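Local structure of putative dioxygenase (1H-3-hydroxy-4-oxoquinaldine 2,4-dioxygenase) (Mycobacteroides abscessus subsp. abscessus, 6RA3) at residues A[95-100]-A[120-125]; A[209-214]-A[235-240]; A[22-27]-A[48-53]. The protein catalyses the oxygen-dependent ring cleavage of the Pseudomonas quinolone signal to N-octanoylanthranilate and carbon monoxide, using an alpha/beta-hydrolase fold. One frame throughout, in Å; residues are numbered along the deposited sequence.

Contact 1: residues A[95-100]-A[120-125]; sequences HAHGGW and LDLIMT
Leu122 packs its forked end against the turn at His97 and the first residues of helix 99-109, Gly99 and Trp100. Its CG stands anti to the backbone N (chi1 172°), which sends CD1 to the imidazole of His97, 3.3 Å from ND1, while CD2 lies against the backbone of Gly99, 4.1 Å from CA. The same CD1 lies 3.7 Å from NE1 of Trp100, whose side chain runs at about a right angle to that of the leucine. Next to this methyl, a weak hydrogen bond of 3.3 Å from Trp100 NE1 to His97 ND1 links the two rings. At the strand ends, where His95 and Leu120 pair in parallel, Ala96 N gives a short 2.6 Å hydrogen bond to Leu120 O. Ala96 CB sits over one face of the His95 ring, and His95 NE2 is hydrogen-bonded to the backbone O of His246. Asp121 turns its carboxylate to the catalytic His246, OD1 meeting ND1, with Ser215 N on OD2. Ala96, without a nucleophilic side chain, holds the tip of this nucleophile-elbow turn at a strained phi of 34°; substrate-binding His97 follows, and Asp121 and His246 probably stand as the acid and histidine of the alpha/beta-hydrolase triad.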
loop_
_atom_site.group_PDB
_atom_site.type_symbol
_atom_site.label_atom_id
_atom_site.label_comp_id
_atom_site.label_asym_id
_atom_site.label_seq_id
_atom_site.Cartn_x
_atom_site.Cartn_y
_atom_site.Cartn_z
ATOM N N HIS A 95 16.864 -2.436 -15.722
ATOM C CA HIS A 95 17.915 -1.612 -15.150
ATOM C C HIS A 95 19.126 -2.451 -14.761
ATOM O O HIS A 95 18.991 -3.489 -14.096
ATOM C CB HIS A 95 17.442 -0.856 -13.925
ATOM C CG HIS A 95 18.527 -0.059 -13.285
ATOM N ND1 HIS A 95 19.201 -0.490 -12.163
ATOM C CD2 HIS A 95 19.086 1.124 -13.632
ATOM C CE1 HIS A 95 20.102 0.411 -11.827
ATOM N NE2 HIS A 95 20.052 1.399 -12.703
ATOM N N ALA A 96 20.305 -1.956 -15.142
ATOM C CA ALA A 96 21.580 -2.619 -14.901
ATOM C C ALA A 96 21.423 -4.130 -14.961
ATOM O O ALA A 96 20.976 -4.684 -15.969
ATOM C CB ALA A 96 22.163 -2.177 -13.559
ATOM N N HIS A 97 21.756 -4.817 -13.879
ATOM C CA HIS A 97 21.900 -6.252 -14.000
ATOM C C HIS A 97 20.574 -6.986 -14.103
ATOM O O HIS A 97 20.584 -8.177 -14.426
ATOM C CB HIS A 97 22.804 -6.727 -12.860
ATOM C CG HIS A 97 24.164 -6.108 -12.955
ATOM N ND1 HIS A 97 25.114 -6.553 -13.852
ATOM C CD2 HIS A 97 24.682 -4.997 -12.378
ATOM C CE1 HIS A 97 26.188 -5.786 -13.762
ATOM N NE2 HIS A 97 25.949 -4.832 -12.882
ATOM N N GLY A 98 19.431 -6.297 -13.966
ATOM C CA GLY A 98 18.194 -6.881 -14.464
ATOM C C GLY A 98 18.241 -7.178 -15.955
ATOM O O GLY A 98 17.516 -8.066 -16.434
ATOM N N GLY A 99 19.118 -6.474 -16.697
ATOM C CA GLY A 99 19.324 -6.785 -18.112
ATOM C C GLY A 99 19.571 -8.254 -18.371
ATOM O O GLY A 99 19.149 -8.796 -19.400
ATOM N N TRP A 100 20.248 -8.935 -17.438
ATOM C CA TRP A 100 20.538 -10.337 -17.668
ATOM C C TRP A 100 19.272 -11.154 -17.752
ATOM O O TRP A 100 19.185 -12.073 -18.570
ATOM C CB TRP A 100 21.448 -10.904 -16.571
ATOM C CG TRP A 100 22.807 -10.329 -16.509
ATOM C CD1 TRP A 100 23.234 -9.313 -15.704
ATOM C CD2 TRP A 100 23.955 -10.753 -17.268
ATOM N NE1 TRP A 100 24.578 -9.074 -15.917
ATOM C CE2 TRP A 100 25.038 -9.933 -16.879
ATOM C CE3 TRP A 100 24.170 -11.743 -18.235
ATOM C CZ2 TRP A 100 26.327 -10.075 -17.423
ATOM C CZ3 TRP A 100 25.464 -11.881 -18.770
ATOM C CH2 TRP A 100 26.508 -11.043 -18.357
ATOM N N LEU A 120 19.322 -0.489 -19.375
ATOM C CA LEU A 120 19.822 0.752 -18.794
ATOM C C LEU A 120 21.092 0.441 -18.000
ATOM O O LEU A 120 21.039 -0.296 -17.007
ATOM C CB LEU A 120 18.773 1.392 -17.886
ATOM C CG LEU A 120 17.603 2.215 -18.443
ATOM C CD1 LEU A 120 17.088 1.700 -19.764
ATOM C CD2 LEU A 120 16.500 2.227 -17.401
ATOM N N ASP A 121 22.227 0.985 -18.464
ATOM C CA ASP A 121 23.475 1.107 -17.690
ATOM C C ASP A 121 24.011 -0.240 -17.201
ATOM O O ASP A 121 24.326 -0.407 -16.024
ATOM C CB ASP A 121 23.274 2.067 -16.519
ATOM C CG ASP A 121 24.452 3.015 -16.322
ATOM O OD1 ASP A 121 25.493 2.596 -15.764
ATOM O OD2 ASP A 121 24.335 4.191 -16.732
ATOM N N LEU A 122 24.130 -1.201 -18.120
ATOM C CA LEU A 122 24.673 -2.531 -17.847
ATOM C C LEU A 122 26.080 -2.645 -18.440
ATOM O O LEU A 122 26.274 -2.386 -19.631
ATOM C CB LEU A 122 23.756 -3.613 -18.429
ATOM C CG LEU A 122 24.239 -5.065 -18.413
ATOM C CD1 LEU A 122 24.555 -5.551 -16.983
ATOM C CD2 LEU A 122 23.223 -5.967 -19.076
ATOM N N ILE A 123 27.055 -3.028 -17.606
ATOM C CA ILE A 123 28.457 -3.116 -18.032
ATOM C C ILE A 123 28.570 -4.107 -19.186
ATOM O O ILE A 123 28.288 -5.303 -19.034
ATOM C CB ILE A 123 29.349 -3.505 -16.835
ATOM C CG1 ILE A 123 29.415 -2.368 -15.809
ATOM C CG2 ILE A 123 30.761 -3.875 -17.255
ATOM C CD1 ILE A 123 30.001 -1.074 -16.336
ATOM N N MET A 124 28.974 -3.612 -20.363
ATOM C CA MET A 124 28.981 -4.453 -21.552
ATOM C C MET A 124 30.329 -5.128 -21.795
ATOM O O MET A 124 30.390 -6.123 -22.532
ATOM C CB MET A 124 28.571 -3.615 -22.770
ATOM C CG MET A 124 27.067 -3.266 -22.798
ATOM S SD MET A 124 26.037 -4.715 -23.158
ATOM C CE MET A 124 24.433 -4.045 -22.663
ATOM N N THR A 125 31.397 -4.619 -21.183
ATOM C CA THR A 125 32.696 -5.290 -21.161
ATOM C C THR A 125 32.639 -6.541 -20.282
ATOM O O THR A 125 31.645 -6.784 -19.591
ATOM C CB THR A 125 33.764 -4.336 -20.619
ATOM O OG1 THR A 125 33.418 -3.926 -19.288
ATOM C CG2 THR A 125 33.902 -3.099 -21.486
#

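Contact 2: residues A[209-214]-A[235-240]; sequences AIRHVF and WFSYRR
The Phe214 ring carries the CA of Arg240 over one face, a CH-pi contact with CA 4.2 Å from the ring centroid, and meets the Arg240 guanidinium at its edge. The two planes stand 78° apart, so the ring's CE2 in turn lies over a face of the guanidinium, 3.4 Å from NH2. Phe214 CD1 also sits over the His212 ring, and CE1 comes within 4.0 Å of Tyr238 CD1. Toward the start of the strands, on the same face, Ile210 lies alongside Trp235, its CD1 3.9 Å from CZ3, and turns CG2 to Phe236. On the side that carries Arg211, Ser237 and Arg239, a bend at chi3 (-39°) brings Arg211 NE to Ser237 OG at 3.0 Å, the hydroxyl lying 26° out of the guanidinium plane. A water at the edge of that group accepts from NH2 at 3.0 Å and has a weak hydrogen bond with Ser237 OG. Arg211 NH1 comes within 3.4 Å of Arg239 NH2; both arginines are salt-bridged to Glu259, and Arg211 also to Asp262, so the acids probably balance the two charges. Arg240 NE forms a salt bridge with Asp223, and His212 ND1 a hydrogen bond with His226. Five backbone hydrogen bonds zip the strands together in parallel, forming, with helix 221-232, the beta-alpha-beta unit that ends the alpha/beta-hydrolase sheet at strand 236-240.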
loop_
_atom_site.group_PDB
_atom_site.type_symbol
_atom_site.label_atom_id
_atom_site.label_comp_id
_atom_site.label_asym_id
_atom_site.label_seq_id
_atom_site.Cartn_x
_atom_site.Cartn_y
_atom_site.Cartn_z
ATOM N N ALA A 209 15.275 -6.845 -31.421
ATOM C CA ALA A 209 15.924 -5.541 -31.360
ATOM C C ALA A 209 16.316 -5.214 -29.930
ATOM O O ALA A 209 15.485 -5.265 -29.016
ATOM C CB ALA A 209 14.999 -4.461 -31.902
ATOM N N ILE A 210 17.576 -4.876 -29.724
ATOM C CA ILE A 210 18.077 -4.581 -28.391
ATOM C C ILE A 210 18.689 -3.195 -28.399
ATOM O O ILE A 210 19.408 -2.834 -29.335
ATOM C CB ILE A 210 19.096 -5.644 -27.937
ATOM C CG1 ILE A 210 18.411 -7.005 -27.843
ATOM C CG2 ILE A 210 19.727 -5.233 -26.645
ATOM C CD1 ILE A 210 19.357 -8.186 -27.764
ATOM N N ARG A 211 18.412 -2.420 -27.357
ATOM C CA ARG A 211 18.976 -1.085 -27.210
ATOM C C ARG A 211 19.532 -0.935 -25.806
ATOM O O ARG A 211 18.809 -1.135 -24.822
ATOM C CB ARG A 211 17.954 0.029 -27.490
ATOM C CG ARG A 211 18.566 1.448 -27.315
ATOM C CD ARG A 211 17.782 2.604 -28.005
ATOM N NE ARG A 211 17.235 2.239 -29.314
ATOM C CZ ARG A 211 16.374 2.979 -30.011
ATOM N NH1 ARG A 211 15.944 4.158 -29.546
ATOM N NH2 ARG A 211 15.943 2.543 -31.190
ATOM N N HIS A 212 20.806 -0.564 -25.715
ATOM C CA HIS A 212 21.426 -0.210 -24.450
ATOM C C HIS A 212 21.505 1.304 -24.362
ATOM O O HIS A 212 21.981 1.966 -25.289
ATOM C CB HIS A 212 22.817 -0.840 -24.320
ATOM C CG HIS A 212 23.492 -0.554 -23.019
ATOM N ND1 HIS A 212 24.862 -0.512 -22.888
ATOM C CD2 HIS A 212 22.990 -0.302 -21.787
ATOM C CE1 HIS A 212 25.178 -0.237 -21.636
ATOM N NE2 HIS A 212 24.059 -0.098 -20.948
ATOM N N VAL A 213 20.982 1.843 -23.270
ATOM C CA VAL A 213 21.028 3.261 -22.959
ATOM C C VAL A 213 21.760 3.390 -21.638
ATOM O O VAL A 213 21.462 2.654 -20.690
ATOM C CB VAL A 213 19.615 3.866 -22.856
ATOM C CG1 VAL A 213 19.697 5.308 -22.483
ATOM C CG2 VAL A 213 18.861 3.698 -24.157
ATOM N N PHE A 214 22.696 4.330 -21.562
ATOM C CA PHE A 214 23.582 4.388 -20.411
ATOM C C PHE A 214 24.156 5.786 -20.303
ATOM O O PHE A 214 24.087 6.581 -21.239
ATOM C CB PHE A 214 24.695 3.345 -20.530
ATOM C CG PHE A 214 25.506 3.464 -21.799
ATOM C CD1 PHE A 214 25.222 2.662 -22.899
ATOM C CD2 PHE A 214 26.552 4.376 -21.887
ATOM C CE1 PHE A 214 25.980 2.761 -24.071
ATOM C CE2 PHE A 214 27.311 4.483 -23.053
ATOM C CZ PHE A 214 27.023 3.673 -24.145
ATOM N N TRP A 235 20.444 -5.592 -35.337
ATOM C CA TRP A 235 19.408 -5.543 -34.304
ATOM C C TRP A 235 19.825 -4.775 -33.062
ATOM O O TRP A 235 18.979 -4.537 -32.196
ATOM C CB TRP A 235 18.985 -6.958 -33.897
ATOM C CG TRP A 235 20.093 -7.940 -33.765
ATOM C CD1 TRP A 235 20.464 -8.882 -34.686
ATOM C CD2 TRP A 235 20.981 -8.097 -32.647
ATOM N NE1 TRP A 235 21.528 -9.615 -34.209
ATOM C CE2 TRP A 235 21.862 -9.154 -32.959
ATOM C CE3 TRP A 235 21.113 -7.449 -31.411
ATOM C CZ2 TRP A 235 22.862 -9.578 -32.078
ATOM C CZ3 TRP A 235 22.114 -7.868 -30.538
ATOM C CH2 TRP A 235 22.970 -8.921 -30.877
ATOM N N PHE A 236 21.082 -4.382 -32.947
ATOM C CA PHE A 236 21.572 -3.692 -31.769
ATOM C C PHE A 236 21.698 -2.211 -32.063
ATOM O O PHE A 236 22.130 -1.812 -33.146
ATOM C CB PHE A 236 22.927 -4.252 -31.311
ATOM C CG PHE A 236 23.454 -3.615 -30.048
ATOM C CD1 PHE A 236 23.149 -4.156 -28.797
ATOM C CD2 PHE A 236 24.254 -2.481 -30.099
ATOM C CE1 PHE A 236 23.659 -3.568 -27.620
ATOM C CE2 PHE A 236 24.757 -1.890 -28.935
ATOM C CZ PHE A 236 24.455 -2.422 -27.692
ATOM N N SER A 237 21.305 -1.406 -31.089
ATOM C CA SER A 237 21.495 0.033 -31.102
ATOM C C SER A 237 21.776 0.445 -29.678
ATOM O O SER A 237 21.634 -0.349 -28.744
ATOM C CB SER A 237 20.263 0.794 -31.630
ATOM O OG SER A 237 19.120 0.503 -30.830
ATOM N N TYR A 238 22.138 1.705 -29.505
ATOM C CA TYR A 238 22.582 2.178 -28.207
ATOM C C TYR A 238 22.603 3.697 -28.237
ATOM O O TYR A 238 22.528 4.322 -29.297
ATOM C CB TYR A 238 23.979 1.639 -27.855
ATOM C CG TYR A 238 25.111 2.398 -28.534
ATOM C CD1 TYR A 238 25.666 3.530 -27.943
ATOM C CD2 TYR A 238 25.600 1.995 -29.772
ATOM C CE1 TYR A 238 26.686 4.230 -28.550
ATOM C CE2 TYR A 238 26.633 2.687 -30.395
ATOM C CZ TYR A 238 27.169 3.805 -29.775
ATOM O OH TYR A 238 28.191 4.498 -30.380
ATOM N N ARG A 239 22.779 4.279 -27.058
ATOM C CA ARG A 239 22.704 5.719 -26.888
ATOM C C ARG A 239 23.292 6.122 -25.540
ATOM O O ARG A 239 22.702 5.852 -24.485
ATOM C CB ARG A 239 21.248 6.173 -27.016
ATOM C CG ARG A 239 21.026 7.680 -26.880
ATOM C CD ARG A 239 20.423 8.294 -28.149
ATOM N NE ARG A 239 19.462 7.409 -28.805
ATOM C CZ ARG A 239 18.744 7.735 -29.874
ATOM N NH1 ARG A 239 18.863 8.942 -30.421
ATOM N NH2 ARG A 239 17.901 6.846 -30.391
ATOM N N ARG A 240 24.477 6.726 -25.563
ATOM C CA ARG A 240 25.027 7.350 -24.369
ATOM C C ARG A 240 24.230 8.608 -24.055
ATOM O O ARG A 240 23.877 9.371 -24.949
ATOM C CB ARG A 240 26.512 7.685 -24.571
ATOM C CG ARG A 240 27.120 8.555 -23.463
ATOM C CD ARG A 240 28.642 8.691 -23.581
ATOM N NE ARG A 240 29.331 7.419 -23.376
ATOM C CZ ARG A 240 29.681 6.925 -22.188
ATOM N NH1 ARG A 240 29.410 7.591 -21.068
ATOM N NH2 ARG A 240 30.296 5.749 -22.123
HETATM O O HOH W 1 16.249 -0.170 -32.493
#

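Contact 3: residues A[22-27]-A[48-53]; sequences GPVFVT and AQRTVR
Phe25 drops its ring beside Gln49, with CE2 3.5 Å from the aliphatic CG. Thr51 OG1 lies at the edge of the ring, close to its plane, and is 3.7 Å from Phe25 CB; Ala48 CB reaches the same ring at its edge. The hydroxyl of Thr51 is turned by its own donation to Gln49 O, a 3.1 Å bond that arrives from above the carbonyl plane and ties the bend before strand 51-54 to the strand itself. On the Val24 and Val52 side, Val24 CG1, placed beside its carbonyl carbon (chi1 177°), rests against Arg50 O and lies 3.9 Å from Val52 CG2. Its other methyl, CG2, packs on the CD of Arg50, whose chain is fully extended. Farther along, Thr27 and Arg53 run side by side: Thr27 OG1 comes within 3.1 Å of Arg53 CB, and CG2 of the threonine touches CG of the arginine. Three backbone hydrogen bonds set this register, from Phe25 N to Arg50 O, from Val52 N to Phe25 O and from Thr27 N to Val52 O; the middle one is the straightest, 2.8 Å with an angle of 169° at the hydrogen.

Arg53 forms salt bridges with Asp15 and Asp39, while Arg50 forms a salt bridge with Asp16 and a hydrogen bond to Leu85 O. Strands 24-28 and 51-54 are joined by a beta-alpha-beta crossover through helix 42-48, whose Leu45 packs on Phe25, Thr27 and Thr51. Helix 253-266 adds Leu264 against Phe25 and Gln49, strand 10-17 flanks strand 51-54, and strand 90-95 lies along the other side of strand 24-28.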
loop_
_atom_site.group_PDB
_atom_site.type_symbol
_atom_site.label_atom_id
_atom_site.label_comp_id
_atom_site.label_asym_id
_atom_site.label_seq_id
_atom_site.Cartn_x
_atom_site.Cartn_y
_atom_site.Cartn_z
ATOM N N GLY A 22 -0.997 -2.778 -28.677
ATOM C CA GLY A 22 0.374 -2.975 -29.084
ATOM C C GLY A 22 1.158 -3.668 -27.991
ATOM O O GLY A 22 0.582 -4.173 -27.018
ATOM N N PRO A 23 2.488 -3.708 -28.134
ATOM C CA PRO A 23 3.317 -4.348 -27.109
ATOM C C PRO A 23 3.248 -3.624 -25.779
ATOM O O PRO A 23 3.164 -2.394 -25.717
ATOM C CB PRO A 23 4.736 -4.283 -27.692
ATOM C CG PRO A 23 4.543 -4.114 -29.151
ATOM C CD PRO A 23 3.298 -3.268 -29.282
ATOM N N VAL A 24 3.334 -4.423 -24.721
ATOM C CA VAL A 24 3.296 -3.951 -23.345
ATOM C C VAL A 24 4.715 -3.598 -22.907
ATOM O O VAL A 24 5.658 -4.364 -23.144
ATOM C CB VAL A 24 2.679 -5.041 -22.450
ATOM C CG1 VAL A 24 2.667 -4.652 -20.950
ATOM C CG2 VAL A 24 1.290 -5.393 -22.956
ATOM N N PHE A 25 4.882 -2.442 -22.270
ATOM C CA PHE A 25 6.129 -2.181 -21.557
ATOM C C PHE A 25 6.180 -2.975 -20.244
ATOM O O PHE A 25 5.254 -2.910 -19.432
ATOM C CB PHE A 25 6.279 -0.702 -21.271
ATOM C CG PHE A 25 6.578 0.125 -22.485
ATOM C CD1 PHE A 25 7.583 -0.250 -23.367
ATOM C CD2 PHE A 25 5.856 1.280 -22.745
ATOM C CE1 PHE A 25 7.872 0.518 -24.479
ATOM C CE2 PHE A 25 6.138 2.050 -23.859
ATOM C CZ PHE A 25 7.146 1.668 -24.728
ATOM N N VAL A 26 7.271 -3.718 -20.026
ATOM C CA VAL A 26 7.483 -4.459 -18.780
ATOM C C VAL A 26 8.765 -3.938 -18.153
ATOM O O VAL A 26 9.859 -4.092 -18.720
ATOM C CB VAL A 26 7.534 -5.978 -18.990
ATOM C CG1 VAL A 26 7.790 -6.687 -17.658
ATOM C CG2 VAL A 26 6.255 -6.486 -19.598
ATOM N N THR A 27 8.625 -3.255 -17.023
ATOM C CA THR A 27 9.755 -2.697 -16.327
ATOM C C THR A 27 10.315 -3.740 -15.369
ATOM O O THR A 27 9.573 -4.499 -14.730
ATOM C CB THR A 27 9.406 -1.419 -15.570
ATOM O OG1 THR A 27 8.722 -1.715 -14.343
ATOM C CG2 THR A 27 8.565 -0.497 -16.436
ATOM N N ALA A 48 1.702 5.716 -23.215
ATOM C CA ALA A 48 2.028 5.156 -24.518
ATOM C C ALA A 48 1.495 3.743 -24.701
ATOM O O ALA A 48 0.993 3.403 -25.776
ATOM C CB ALA A 48 3.552 5.190 -24.718
ATOM N N GLN A 49 1.571 2.906 -23.670
ATOM C CA GLN A 49 1.215 1.502 -23.788
ATOM C C GLN A 49 0.796 0.991 -22.426
ATOM O O GLN A 49 1.147 1.570 -21.408
ATOM C CB GLN A 49 2.388 0.627 -24.261
ATOM C CG GLN A 49 3.143 1.089 -25.498
ATOM C CD GLN A 49 2.349 0.916 -26.794
ATOM O OE1 GLN A 49 1.512 0.004 -26.928
ATOM N NE2 GLN A 49 2.619 1.797 -27.758
ATOM N N ARG A 50 0.087 -0.129 -22.417
ATOM C CA ARG A 50 -0.052 -0.873 -21.179
ATOM C C ARG A 50 1.338 -1.099 -20.634
ATOM O O ARG A 50 2.217 -1.588 -21.351
ATOM C CB ARG A 50 -0.751 -2.209 -21.403
ATOM C CG ARG A 50 -0.981 -3.065 -20.125
ATOM C CD ARG A 50 -1.552 -4.438 -20.464
ATOM N NE ARG A 50 -1.884 -5.203 -19.279
ATOM C CZ ARG A 50 -2.389 -6.427 -19.293
ATOM N NH1 ARG A 50 -2.608 -7.047 -20.425
ATOM N NH2 ARG A 50 -2.681 -7.031 -18.150
ATOM N N THR A 51 1.544 -0.679 -19.389
ATOM C CA THR A 51 2.811 -0.822 -18.688
ATOM C C THR A 51 2.612 -1.688 -17.448
ATOM O O THR A 51 1.732 -1.410 -16.626
ATOM C CB THR A 51 3.334 0.553 -18.324
ATOM O OG1 THR A 51 3.607 1.265 -19.537
ATOM C CG2 THR A 51 4.605 0.461 -17.454
ATOM N N VAL A 52 3.409 -2.752 -17.339
ATOM C CA VAL A 52 3.410 -3.678 -16.203
ATOM C C VAL A 52 4.770 -3.527 -15.535
ATOM O O VAL A 52 5.801 -3.850 -16.143
ATOM C CB VAL A 52 3.170 -5.136 -16.640
ATOM C CG1 VAL A 52 3.380 -6.113 -15.463
ATOM C CG2 VAL A 52 1.812 -5.325 -17.241
ATOM N N ARG A 53 4.787 -3.003 -14.316
ATOM C CA ARG A 53 6.025 -2.895 -13.550
ATOM C C ARG A 53 6.153 -4.126 -12.659
ATOM O O ARG A 53 5.204 -4.486 -11.958
ATOM C CB ARG A 53 6.062 -1.619 -12.717
ATOM C CG ARG A 53 5.959 -0.343 -13.505
ATOM C CD ARG A 53 6.267 0.848 -12.637
ATOM N NE ARG A 53 5.192 1.036 -11.666
ATOM C CZ ARG A 53 5.241 1.858 -10.627
ATOM N NH1 ARG A 53 6.322 2.590 -10.385
ATOM N NH2 ARG A 53 4.189 1.951 -9.830
#

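Overall arrangement
From the N terminus, contact 3 comes first: 22-27 meets 48-53 and closes the loop that holds helix 42-48. Contact 1 follows, as 95-100 and 120-125 close over helix 99-109 and strand 116-120, and contact 2 ends the series by pairing 209-214 with 235-240 across helix 221-232. The three loops follow one another without nesting or crossing. Contacts 1 and 2 touch, through hydrogen bonds from Asp121 N to Val213 O and from Leu122 N to His212 NE2. Contact 3 stands apart, its centre about 20 Å from that of contact 1 and about 18 Å from that of contact 2, yet one mixed sheet joins all three.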